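Local atomic coordinates of flagellar hook protein FlgE (Caulobacter crescentus CB15, PDB entry 5AY6), a protein that forms the flagellar hook, probably a universal joint that passes motor torque to the filament; this chain is a 32 kDa fragment of it. Residues K82-A87 with L92-I97; V50-T55 with L126-A131; P266-A269 with G273-E276; G179-T184 with P204-N209; S15-A20 with K164-V169. All coordinates share one frame; numbering follows the deposited sequence.

Contact 1: K82-A87 with L92-I97; sequences KVAYDA and LVSSTI
The carbonyl O of A84 is gripped twice: V93 N donates to it from 2.8 Å, and S94 N adds a weak bond of 3.4 Å. Further along, K82 O accepts from T96 N and from a water that also bonds S94 OG. K82 N turns to a hydroxyl, T96 OG1 at 2.8 Å, which lies between the backbone N and the carbonyl carbon of its own residue; this torsion (chi1 66°) turns OG1 to K82 N, whose N-H meets it at 164°. V93 and S94 both face A84, a classic beta bulge in the hairpin of strands 76-86 and 92-99, at an edge of the antiparallel sheet of the FlgE third domain. Past it the register slips by one and Y85 pairs with L92, on the face that V83 shares. L92 lays CD1 over one face of the Y85 ring, 4.1 Å from the centroid; its CG, opposite the backbone N (chi1 -176°), carries the methyl there, while the Y85 hydroxyl bonds I128 O. Beyond S95, V83 CG1 meets I97 CD1 at 3.7 Å, branched aliphatics suited to a buried side. On the side of A84 and S94, the small A84 lets its CB lie 3.5 Å from S94 OG.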
# COMPACT_ATOMS: atom_id res chain seq x y z
N LYS A 82 10.10 -9.75 6.79
CA LYS A 82 9.55 -8.52 7.33
C LYS A 82 10.34 -8.08 8.55
O LYS A 82 10.75 -8.90 9.37
CB LYS A 82 8.07 -8.69 7.67
CG LYS A 82 7.38 -7.41 8.11
CD LYS A 82 5.87 -7.54 8.06
CE LYS A 82 5.35 -8.53 9.09
NZ LYS A 82 3.86 -8.50 9.18
N VAL A 83 10.58 -6.77 8.66
CA VAL A 83 11.18 -6.20 9.86
C VAL A 83 10.17 -5.29 10.55
O VAL A 83 9.28 -4.74 9.91
CB VAL A 83 12.46 -5.41 9.56
CG1 VAL A 83 13.57 -6.34 9.13
CG2 VAL A 83 12.21 -4.35 8.49
N ALA A 84 10.31 -5.16 11.86
CA ALA A 84 9.44 -4.30 12.64
C ALA A 84 10.29 -3.44 13.55
O ALA A 84 11.08 -3.96 14.34
CB ALA A 84 8.44 -5.12 13.44
N TYR A 85 10.15 -2.12 13.44
CA TYR A 85 10.88 -1.20 14.29
C TYR A 85 9.93 -0.55 15.30
O TYR A 85 8.78 -0.25 14.97
CB TYR A 85 11.58 -0.13 13.47
CG TYR A 85 12.59 -0.65 12.47
CD1 TYR A 85 12.23 -0.88 11.15
CD2 TYR A 85 13.90 -0.90 12.85
CE1 TYR A 85 13.14 -1.34 10.24
CE2 TYR A 85 14.82 -1.37 11.94
CZ TYR A 85 14.44 -1.59 10.63
OH TYR A 85 15.36 -2.06 9.72
N ASP A 86 10.42 -0.33 16.51
CA ASP A 86 9.64 0.35 17.54
C ASP A 86 9.29 1.75 17.05
O ASP A 86 10.15 2.49 16.59
CB ASP A 86 10.43 0.43 18.85
CG ASP A 86 9.59 0.91 20.01
OD1 ASP A 86 9.19 0.07 20.85
OD2 ASP A 86 9.32 2.13 20.09
N ALA A 87 8.01 2.10 17.12
CA ALA A 87 7.53 3.36 16.54
C ALA A 87 8.00 4.57 17.34
O ALA A 87 8.04 5.69 16.81
CB ALA A 87 6.02 3.35 16.44
N LEU A 92 15.14 -1.95 16.21
CA LEU A 92 14.61 -3.19 15.64
C LEU A 92 13.96 -4.02 16.74
O LEU A 92 14.55 -4.22 17.80
CB LEU A 92 15.71 -3.99 14.94
CG LEU A 92 15.21 -5.26 14.23
CD1 LEU A 92 14.35 -4.89 13.03
CD2 LEU A 92 16.36 -6.16 13.82
N VAL A 93 12.75 -4.49 16.48
CA VAL A 93 12.00 -5.26 17.48
C VAL A 93 11.87 -6.72 17.05
O VAL A 93 11.92 -7.62 17.89
CB VAL A 93 10.60 -4.64 17.71
CG1 VAL A 93 9.70 -5.60 18.48
CG2 VAL A 93 10.73 -3.33 18.46
N SER A 94 11.71 -6.95 15.76
CA SER A 94 11.62 -8.32 15.25
C SER A 94 11.97 -8.39 13.76
O SER A 94 11.77 -7.43 13.02
CB SER A 94 10.22 -8.89 15.47
OG SER A 94 9.32 -8.37 14.51
N SER A 95 12.51 -9.54 13.36
CA SER A 95 12.86 -9.80 11.97
C SER A 95 12.45 -11.22 11.57
O SER A 95 12.69 -12.17 12.31
CB SER A 95 14.36 -9.61 11.73
OG SER A 95 14.74 -10.11 10.46
N THR A 96 11.85 -11.36 10.39
CA THR A 96 11.57 -12.68 9.84
C THR A 96 12.41 -12.92 8.59
O THR A 96 12.12 -13.84 7.81
CB THR A 96 10.08 -12.86 9.47
OG1 THR A 96 9.73 -11.97 8.40
CG2 THR A 96 9.19 -12.59 10.69
N ILE A 97 13.43 -12.10 8.39
CA ILE A 97 14.31 -12.26 7.24
C ILE A 97 15.04 -13.60 7.33
O ILE A 97 15.66 -13.92 8.34
CB ILE A 97 15.35 -11.13 7.14
CG1 ILE A 97 14.67 -9.76 7.16
CG2 ILE A 97 16.18 -11.27 5.86
CD1 ILE A 97 15.64 -8.60 7.14
O HOH W 1 9.15 -9.14 12.01

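Contact 2: V50-T55 with L126-A131; sequences VVYSST and LGIVNA
V50 leans toward the loop 126-131 and sets its methyl CG2 3.6 Å from the carbonyl O of L126, while the same methyl approaches L126 CB more loosely, at 4.4 Å. Its CG1 stands anti to the backbone N (chi1 -175°), leaving CG2 anti to the carbonyl carbon, the branch that comes closest to the loop. A short branched side chain suits this position, since it can pack against the loop backbone without needing a polar partner.

Two residues on, Y52 carries the polar part of the contact. Its ring reaches across to the loop and brings the hydroxyl against G127 and I128, with L126 reached through a water. The OH gives its proton to that water at 2.7 Å, and the water donates in turn to L126 O at 2.8 Å, so a buried carbonyl is satisfied through a relay. Y52 OH also lies 3.3 Å from G127 O. Beyond it, I128 CG1 comes to 3.7 Å from Y52 OH and lies obliquely to the ring. Tyrosine suits the site because a long flat apolar body ends in a single polar atom. G127 has a positive phi (82°), which favours glycine and lets the loop turn here.

All five touching residues are buried in the FlgE third domain. V50 and Y52 also pack on V27 of strand 24-39 and on I71 and V69 of strand 64-73, respectively, while V139 of helix 137-140 adjoins the Y52 side chain and I71 touches L126.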
# COMPACT_ATOMS: atom_id res chain seq x y z
N VAL A 50 19.90 -3.92 -1.02
CA VAL A 50 18.90 -4.01 0.04
C VAL A 50 17.67 -3.21 -0.37
O VAL A 50 17.76 -2.02 -0.64
CB VAL A 50 19.44 -3.50 1.38
CG1 VAL A 50 18.41 -3.73 2.49
CG2 VAL A 50 20.75 -4.18 1.72
N VAL A 51 16.53 -3.89 -0.43
CA VAL A 51 15.30 -3.24 -0.87
C VAL A 51 14.25 -3.31 0.23
O VAL A 51 13.77 -4.39 0.57
CB VAL A 51 14.74 -3.89 -2.15
CG1 VAL A 51 13.51 -3.14 -2.64
CG2 VAL A 51 15.81 -3.94 -3.24
N TYR A 52 13.90 -2.15 0.78
CA TYR A 52 12.77 -2.03 1.69
C TYR A 52 11.51 -1.78 0.88
O TYR A 52 11.51 -0.93 -0.01
CB TYR A 52 12.97 -0.89 2.68
CG TYR A 52 14.13 -1.04 3.63
CD1 TYR A 52 14.03 -1.80 4.78
CD2 TYR A 52 15.33 -0.37 3.39
CE1 TYR A 52 15.09 -1.92 5.67
CE2 TYR A 52 16.39 -0.48 4.27
CZ TYR A 52 16.27 -1.26 5.40
OH TYR A 52 17.33 -1.36 6.27
N SER A 53 10.44 -2.49 1.20
CA SER A 53 9.16 -2.27 0.53
C SER A 53 8.04 -1.96 1.52
O SER A 53 8.01 -2.50 2.63
CB SER A 53 8.77 -3.49 -0.31
OG SER A 53 9.64 -3.62 -1.42
N SER A 54 7.14 -1.08 1.11
CA SER A 54 5.95 -0.79 1.90
C SER A 54 5.01 -2.00 1.93
O SER A 54 4.83 -2.69 0.93
CB SER A 54 5.23 0.43 1.32
OG SER A 54 3.89 0.49 1.77
N THR A 55 4.44 -2.26 3.10
CA THR A 55 3.49 -3.36 3.27
C THR A 55 2.13 -3.05 2.69
O THR A 55 1.30 -3.95 2.52
CB THR A 55 3.30 -3.70 4.75
OG1 THR A 55 2.83 -2.53 5.43
CG2 THR A 55 4.60 -4.17 5.37
N LEU A 126 23.99 -5.02 6.66
CA LEU A 126 22.98 -4.76 5.64
C LEU A 126 22.27 -3.44 5.89
O LEU A 126 21.46 -3.00 5.07
CB LEU A 126 21.96 -5.90 5.58
CG LEU A 126 22.52 -7.29 5.26
CD1 LEU A 126 21.40 -8.32 5.24
CD2 LEU A 126 23.26 -7.28 3.94
N GLY A 127 22.56 -2.80 7.02
CA GLY A 127 21.95 -1.53 7.36
C GLY A 127 20.56 -1.65 7.96
O GLY A 127 19.89 -0.65 8.23
N ILE A 128 20.12 -2.89 8.16
CA ILE A 128 18.81 -3.16 8.75
C ILE A 128 18.86 -2.83 10.23
O ILE A 128 17.86 -2.43 10.84
CB ILE A 128 18.38 -4.62 8.51
CG1 ILE A 128 18.15 -4.85 7.01
CG2 ILE A 128 17.12 -4.97 9.28
CD1 ILE A 128 18.41 -6.27 6.56
N VAL A 129 20.05 -2.99 10.81
CA VAL A 129 20.34 -2.57 12.17
C VAL A 129 21.44 -1.52 12.09
O VAL A 129 22.30 -1.59 11.21
CB VAL A 129 20.77 -3.77 13.05
CG1 VAL A 129 21.58 -3.33 14.25
CG2 VAL A 129 19.55 -4.57 13.49
N ASN A 130 21.40 -0.52 12.97
CA ASN A 130 22.36 0.57 12.92
C ASN A 130 23.18 0.66 14.20
O ASN A 130 22.63 0.80 15.29
CB ASN A 130 21.63 1.90 12.65
CG ASN A 130 22.58 3.05 12.36
OD1 ASN A 130 23.79 2.87 12.28
ND2 ASN A 130 22.02 4.24 12.20
N ALA A 131 24.50 0.59 14.06
CA ALA A 131 25.39 0.62 15.21
C ALA A 131 25.66 2.05 15.66
O ALA A 131 26.01 2.30 16.81
CB ALA A 131 26.69 -0.09 14.88
O HOH W 2 19.58 -0.90 4.83

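Contact 3: P266-A269 with G273-E276; sequences PTWA and GIDE
I274 lays its terminal methyl CD1 over one face of the W268 indole, 3.5 Å from the centroid of the five-membered ring and only 11° off the ring normal, a clear CH-pi contact. The conformation of I274 explains it. CG1 takes the crowded position between the backbone N and the carbonyl carbon (chi1 54°) and the chain then runs out straight to CD1, so that CG1 also comes within 3.6 Å of W268 CG. W268 has its CG anti to the carbonyl carbon, beside the backbone N, and its CB already points toward 273-276; the two side chains cross obliquely. Both segments belong to the long irregular connection between strands 242-245 and 277-291 in the FlaE D2 domain part, where they are joined by this indole-isoleucine packing and by S248 OG, which bonds both A269 O and I274 N. At the indole edge, near its plane, D275 O lies 3.2 Å from W268 CD1 and equally far from W268 NE1. A broad tryptophan face suits a slim methyl tip, and its edge can meet a backbone oxygen. R181 of strand 180-189 touches both W268 and I274. G273, just before I274, turns the chain with a positive phi of 59°.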
# COMPACT_ATOMS: atom_id res chain seq x y z
N PRO A 266 -16.47 8.18 6.04
CA PRO A 266 -16.52 9.26 5.06
C PRO A 266 -17.87 9.97 5.12
O PRO A 266 -18.91 9.32 5.02
CB PRO A 266 -16.32 8.54 3.72
CG PRO A 266 -16.64 7.10 4.00
CD PRO A 266 -16.20 6.88 5.41
N THR A 267 -17.82 11.28 5.32
CA THR A 267 -19.02 12.08 5.51
C THR A 267 -18.90 13.33 4.64
O THR A 267 -17.89 14.02 4.70
CB THR A 267 -19.18 12.48 7.00
OG1 THR A 267 -19.15 11.30 7.83
CG2 THR A 267 -20.48 13.23 7.23
N TRP A 268 -19.92 13.61 3.83
CA TRP A 268 -19.93 14.78 2.95
C TRP A 268 -19.70 16.07 3.72
O TRP A 268 -20.21 16.24 4.83
CB TRP A 268 -21.25 14.89 2.18
CG TRP A 268 -21.49 13.85 1.12
CD1 TRP A 268 -22.57 13.02 1.02
CD2 TRP A 268 -20.66 13.56 -0.00
NE1 TRP A 268 -22.45 12.22 -0.09
CE2 TRP A 268 -21.28 12.54 -0.74
CE3 TRP A 268 -19.43 14.07 -0.46
CZ2 TRP A 268 -20.74 12.00 -1.90
CZ3 TRP A 268 -18.89 13.54 -1.62
CH2 TRP A 268 -19.54 12.51 -2.33
N ALA A 269 -18.94 16.99 3.14
CA ALA A 269 -18.72 18.29 3.75
C ALA A 269 -20.05 18.98 4.01
O ALA A 269 -20.98 18.89 3.20
CB ALA A 269 -17.84 19.16 2.86
N GLY A 273 -24.18 20.12 1.64
CA GLY A 273 -25.56 19.95 2.07
C GLY A 273 -26.30 18.86 1.31
O GLY A 273 -27.48 19.00 0.99
N ILE A 274 -25.60 17.76 1.03
CA ILE A 274 -26.15 16.67 0.22
C ILE A 274 -26.37 15.40 1.04
O ILE A 274 -25.83 15.26 2.14
CB ILE A 274 -25.23 16.35 -0.97
CG1 ILE A 274 -23.80 16.06 -0.48
CG2 ILE A 274 -25.21 17.50 -1.96
CD1 ILE A 274 -22.82 15.75 -1.60
N ASP A 275 -27.16 14.49 0.48
CA ASP A 275 -27.60 13.28 1.18
C ASP A 275 -26.55 12.17 1.20
O ASP A 275 -25.58 12.19 0.45
CB ASP A 275 -28.87 12.72 0.53
CG ASP A 275 -30.04 13.68 0.63
OD1 ASP A 275 -30.09 14.46 1.60
OD2 ASP A 275 -30.91 13.64 -0.27
N GLU A 276 -26.78 11.20 2.08
CA GLU A 276 -26.01 9.97 2.10
C GLU A 276 -25.97 9.37 0.70
O GLU A 276 -26.98 9.38 -0.01
CB GLU A 276 -26.60 8.98 3.09
CG GLU A 276 -26.03 7.58 3.00
CD GLU A 276 -26.55 6.68 4.11
OE1 GLU A 276 -26.49 7.12 5.28
OE2 GLU A 276 -27.01 5.56 3.82

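Contact 4: G179-T184 with P204-N209; sequences GQRTVT and PGDLAN
D206 is the residue of 204-209 that reaches the strand, and it does so with one oxygen: OD2 lies 3.5 Å from R181 CD and 3.7 Å from R181 NH1. The second distance makes a long salt bridge. The carboxylate and guanidinium planes stand nearly perpendicular, 87° apart, which is not the flat side-by-side pairing of a bidentate salt bridge. R181 bends at chi2 (-82°) and again at chi3, and gives its NE to D175, a stronger partner outside the two segments.

Water does more of the work. One molecule donates to D206 OD2 at 2.6 Å and to T182 O at 3.0 Å; a second donates to D206 OD2 at 3.0 Å and accepts from T182 N, also at 3.0 Å. This second water sits at the edge of the R181 guanidinium, in its plane. An aspartate suits the place because a short acid can collect two waters while its backbone hydrogen-bonds A269. Further along, A208 bonds T267 through the backbone and N209 OD1 takes the amide of T267, so this loop of the FlaE D2 domain part lies between strand 180-189 and the connection at 266-269.

Both waters donate to OD2, which is consistent with an ionised carboxylate, and with D175 and D206 close to R181 the arginine charge is probably well balanced. Strand and loop are thus joined at the surface chiefly through two bridging waters.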
# COMPACT_ATOMS: atom_id res chain seq x y z
N GLY A 179 -25.26 17.93 -8.42
CA GLY A 179 -23.89 18.38 -8.56
C GLY A 179 -22.97 17.21 -8.83
O GLY A 179 -23.37 16.06 -8.66
N GLN A 180 -21.74 17.48 -9.25
CA GLN A 180 -20.82 16.40 -9.57
C GLN A 180 -19.70 16.29 -8.54
O GLN A 180 -18.90 17.21 -8.37
CB GLN A 180 -20.22 16.58 -10.98
CG GLN A 180 -19.39 15.39 -11.44
CD GLN A 180 -19.01 15.46 -12.92
OE1 GLN A 180 -19.86 15.45 -13.80
NE2 GLN A 180 -17.71 15.52 -13.19
N ARG A 181 -19.69 15.16 -7.83
CA ARG A 181 -18.61 14.81 -6.91
C ARG A 181 -17.67 13.84 -7.60
O ARG A 181 -18.10 12.80 -8.09
CB ARG A 181 -19.15 14.18 -5.63
CG ARG A 181 -20.26 14.95 -4.97
CD ARG A 181 -19.71 16.08 -4.12
NE ARG A 181 -20.55 17.27 -4.27
CZ ARG A 181 -20.20 18.34 -4.96
NH1 ARG A 181 -19.02 18.40 -5.55
NH2 ARG A 181 -21.03 19.37 -5.04
N THR A 182 -16.38 14.15 -7.63
CA THR A 182 -15.44 13.24 -8.26
C THR A 182 -14.82 12.32 -7.22
O THR A 182 -14.19 12.77 -6.27
CB THR A 182 -14.33 13.99 -9.02
OG1 THR A 182 -14.92 14.76 -10.07
CG2 THR A 182 -13.35 13.00 -9.61
N VAL A 183 -15.04 11.02 -7.41
CA VAL A 183 -14.38 10.01 -6.60
C VAL A 183 -13.30 9.39 -7.47
O VAL A 183 -13.51 9.19 -8.66
CB VAL A 183 -15.39 8.95 -6.10
CG1 VAL A 183 -14.67 7.73 -5.53
CG2 VAL A 183 -16.30 9.56 -5.05
N THR A 184 -12.13 9.15 -6.90
CA THR A 184 -11.03 8.62 -7.68
C THR A 184 -10.53 7.31 -7.10
O THR A 184 -10.43 7.15 -5.89
CB THR A 184 -9.86 9.63 -7.75
OG1 THR A 184 -10.34 10.88 -8.25
CG2 THR A 184 -8.76 9.13 -8.68
N PRO A 204 -10.18 16.37 -2.07
CA PRO A 204 -9.80 16.90 -0.76
C PRO A 204 -10.72 18.04 -0.36
O PRO A 204 -10.95 18.95 -1.15
CB PRO A 204 -8.36 17.37 -0.97
CG PRO A 204 -7.85 16.49 -2.07
CD PRO A 204 -9.03 16.29 -2.99
N GLY A 205 -11.27 17.98 0.85
CA GLY A 205 -12.22 18.98 1.29
C GLY A 205 -13.68 18.64 1.04
O GLY A 205 -14.57 19.27 1.61
N ASP A 206 -13.95 17.66 0.17
CA ASP A 206 -15.33 17.22 -0.08
C ASP A 206 -15.88 16.38 1.07
O ASP A 206 -17.09 16.15 1.16
CB ASP A 206 -15.43 16.43 -1.38
CG ASP A 206 -15.77 17.30 -2.57
OD1 ASP A 206 -15.49 18.52 -2.53
OD2 ASP A 206 -16.33 16.77 -3.56
N LEU A 207 -14.99 15.91 1.95
CA LEU A 207 -15.39 15.16 3.13
C LEU A 207 -15.19 15.99 4.40
O LEU A 207 -14.19 16.70 4.53
CB LEU A 207 -14.61 13.86 3.25
CG LEU A 207 -14.64 12.86 2.10
CD1 LEU A 207 -13.85 11.60 2.48
CD2 LEU A 207 -16.06 12.51 1.70
N ALA A 208 -16.12 15.88 5.33
CA ALA A 208 -16.04 16.63 6.58
C ALA A 208 -15.08 16.00 7.59
O ALA A 208 -14.58 16.68 8.49
CB ALA A 208 -17.42 16.77 7.20
N ASN A 209 -14.83 14.71 7.45
CA ASN A 209 -14.15 13.94 8.49
C ASN A 209 -12.63 13.85 8.35
O ASN A 209 -11.95 13.31 9.23
CB ASN A 209 -14.73 12.53 8.53
CG ASN A 209 -14.62 11.83 7.20
OD1 ASN A 209 -15.31 12.17 6.25
ND2 ASN A 209 -13.73 10.84 7.12
O HOH W 3 -15.61 14.33 -4.14
O HOH W 4 -15.69 16.88 -6.48

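Contact 5: S15-A20 with K164-V169; sequences SEQPVA and KPDFEV
The two backbones stay well apart, A20 CA and D166 CA being the nearest pair at 7.9 Å, with no direct hydrogen bond between the segments. D166 and F167 both face M187, a classic beta bulge where strand 167-174 begins, in the sheet it shares with strand 180-189. The loop 15-20, which leads from strand 6-12 to strand 24-39, meets this bulge through Q17. Its side chain starts anti to the backbone N, then bends at chi2 (75°) and lays the amide over the D166 carboxylate. These flat groups are stacked with their planes 9° apart, and Q17 NE2 is 3.9 Å from D166 OD1. What fixes the amide is its own loop: Q17 NE2 donates to P18 O at 3.0 Å and 178°, on a lone pair in the carbonyl plane. Glutamine suits the place, since its other end can accept. One water lies 2.6 Å from Q17 OE1 but only weakly reaches D166 O; another, 2.6 Å from D166 O, also reaches Q17 OE1, though more acceptors lie near both than their protons can serve. D166 OD2 takes the amide of K189, and also a third water, 3.0 Å away, which in turn accepts from A20 N at 2.7 Å.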
# COMPACT_ATOMS: atom_id res chain seq x y z
N SER A 15 0.33 -5.05 -16.42
CA SER A 15 0.88 -6.02 -15.47
C SER A 15 2.38 -5.84 -15.25
O SER A 15 2.90 -6.16 -14.18
CB SER A 15 0.59 -7.45 -15.94
OG SER A 15 1.33 -7.76 -17.11
N GLU A 16 3.08 -5.33 -16.27
CA GLU A 16 4.52 -5.13 -16.20
C GLU A 16 4.92 -3.77 -15.63
O GLU A 16 6.11 -3.44 -15.59
CB GLU A 16 5.18 -5.28 -17.57
CG GLU A 16 5.14 -6.67 -18.17
CD GLU A 16 5.88 -6.73 -19.51
OE1 GLU A 16 6.24 -5.67 -20.07
OE2 GLU A 16 6.03 -7.86 -20.04
N GLN A 17 3.93 -2.96 -15.23
CA GLN A 17 4.21 -1.69 -14.57
C GLN A 17 5.23 -1.90 -13.45
O GLN A 17 4.99 -2.66 -12.52
CB GLN A 17 2.93 -1.07 -14.00
CG GLN A 17 3.18 0.07 -13.02
CD GLN A 17 3.62 1.35 -13.70
OE1 GLN A 17 2.91 1.89 -14.54
NE2 GLN A 17 4.79 1.85 -13.33
N PRO A 18 6.39 -1.25 -13.57
CA PRO A 18 7.43 -1.43 -12.55
C PRO A 18 7.09 -0.70 -11.25
O PRO A 18 6.44 0.35 -11.27
CB PRO A 18 8.68 -0.84 -13.21
CG PRO A 18 8.16 0.12 -14.22
CD PRO A 18 6.86 -0.45 -14.71
N VAL A 19 7.51 -1.28 -10.14
CA VAL A 19 7.25 -0.72 -8.82
C VAL A 19 7.99 0.61 -8.61
O VAL A 19 9.17 0.72 -8.91
CB VAL A 19 7.67 -1.71 -7.72
CG1 VAL A 19 7.32 -1.17 -6.36
CG2 VAL A 19 7.00 -3.06 -7.95
N ALA A 20 7.28 1.61 -8.09
CA ALA A 20 7.89 2.90 -7.82
C ALA A 20 8.89 2.81 -6.67
O ALA A 20 8.75 1.99 -5.76
CB ALA A 20 6.83 3.94 -7.50
N LYS A 164 2.74 9.81 -5.54
CA LYS A 164 2.02 9.93 -6.80
C LYS A 164 1.62 8.55 -7.32
O LYS A 164 2.47 7.67 -7.45
CB LYS A 164 2.88 10.66 -7.83
CG LYS A 164 2.26 10.78 -9.21
CD LYS A 164 3.30 11.31 -10.21
CE LYS A 164 2.65 11.68 -11.54
NZ LYS A 164 1.82 12.90 -11.39
N PRO A 165 0.33 8.36 -7.64
CA PRO A 165 -0.16 7.05 -8.10
C PRO A 165 0.47 6.61 -9.42
O PRO A 165 0.94 7.46 -10.18
CB PRO A 165 -1.67 7.28 -8.29
CG PRO A 165 -1.98 8.52 -7.52
CD PRO A 165 -0.74 9.37 -7.61
N ASP A 166 0.49 5.30 -9.68
CA ASP A 166 0.89 4.76 -10.98
C ASP A 166 -0.25 4.89 -11.98
O ASP A 166 -0.03 5.02 -13.19
CB ASP A 166 1.30 3.30 -10.87
CG ASP A 166 2.63 3.11 -10.21
OD1 ASP A 166 3.49 4.01 -10.35
OD2 ASP A 166 2.82 2.08 -9.54
N PHE A 167 -1.48 4.83 -11.48
CA PHE A 167 -2.64 4.97 -12.34
C PHE A 167 -3.87 5.36 -11.54
O PHE A 167 -4.00 5.02 -10.37
CB PHE A 167 -2.90 3.67 -13.11
CG PHE A 167 -3.80 3.85 -14.30
CD1 PHE A 167 -3.44 4.69 -15.34
CD2 PHE A 167 -5.01 3.17 -14.38
CE1 PHE A 167 -4.26 4.86 -16.44
CE2 PHE A 167 -5.84 3.33 -15.48
CZ PHE A 167 -5.47 4.18 -16.51
N GLU A 168 -4.77 6.09 -12.20
CA GLU A 168 -6.00 6.52 -11.56
C GLU A 168 -7.20 6.33 -12.48
O GLU A 168 -7.11 6.48 -13.70
CB GLU A 168 -5.90 7.99 -11.15
CG GLU A 168 -4.87 8.28 -10.08
CD GLU A 168 -5.00 9.69 -9.53
OE1 GLU A 168 -5.14 10.64 -10.32
OE2 GLU A 168 -4.97 9.84 -8.29
N VAL A 169 -8.33 6.00 -11.87
CA VAL A 169 -9.61 5.98 -12.56
C VAL A 169 -10.55 6.99 -11.91
O VAL A 169 -10.87 6.85 -10.73
CB VAL A 169 -10.25 4.59 -12.53
CG1 VAL A 169 -11.60 4.61 -13.24
CG2 VAL A 169 -9.33 3.57 -13.17
O HOH W 5 0.32 2.15 -15.03
O HOH W 6 2.28 4.94 -14.29
O HOH W 7 4.69 1.22 -7.42

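Overall arrangement
Contacts 1 and 2 lie in the third-domain part and share one sheet. They touch directly, with I97 CD1 packed on I128 CD1, and contact 2 is wholly buried while contact 1 is only partly so. About 40 Å from contact 1, centre to centre, contact 3 belongs to the FlaE D2 domain part; contact 4 lies next to it, their centres 9 Å apart. The chemistry follows the place: strand pairing and aliphatic packing in contact 1, a buried water relay in contact 2, an indole face in contact 3, and, at the surface, waters bridging an aspartate to the backbone in contact 4 and an amide-carboxylate stack with waters in contact 5. One segment each of contacts 4 and 5 lies on neighbouring strands 180-189 and 167-174.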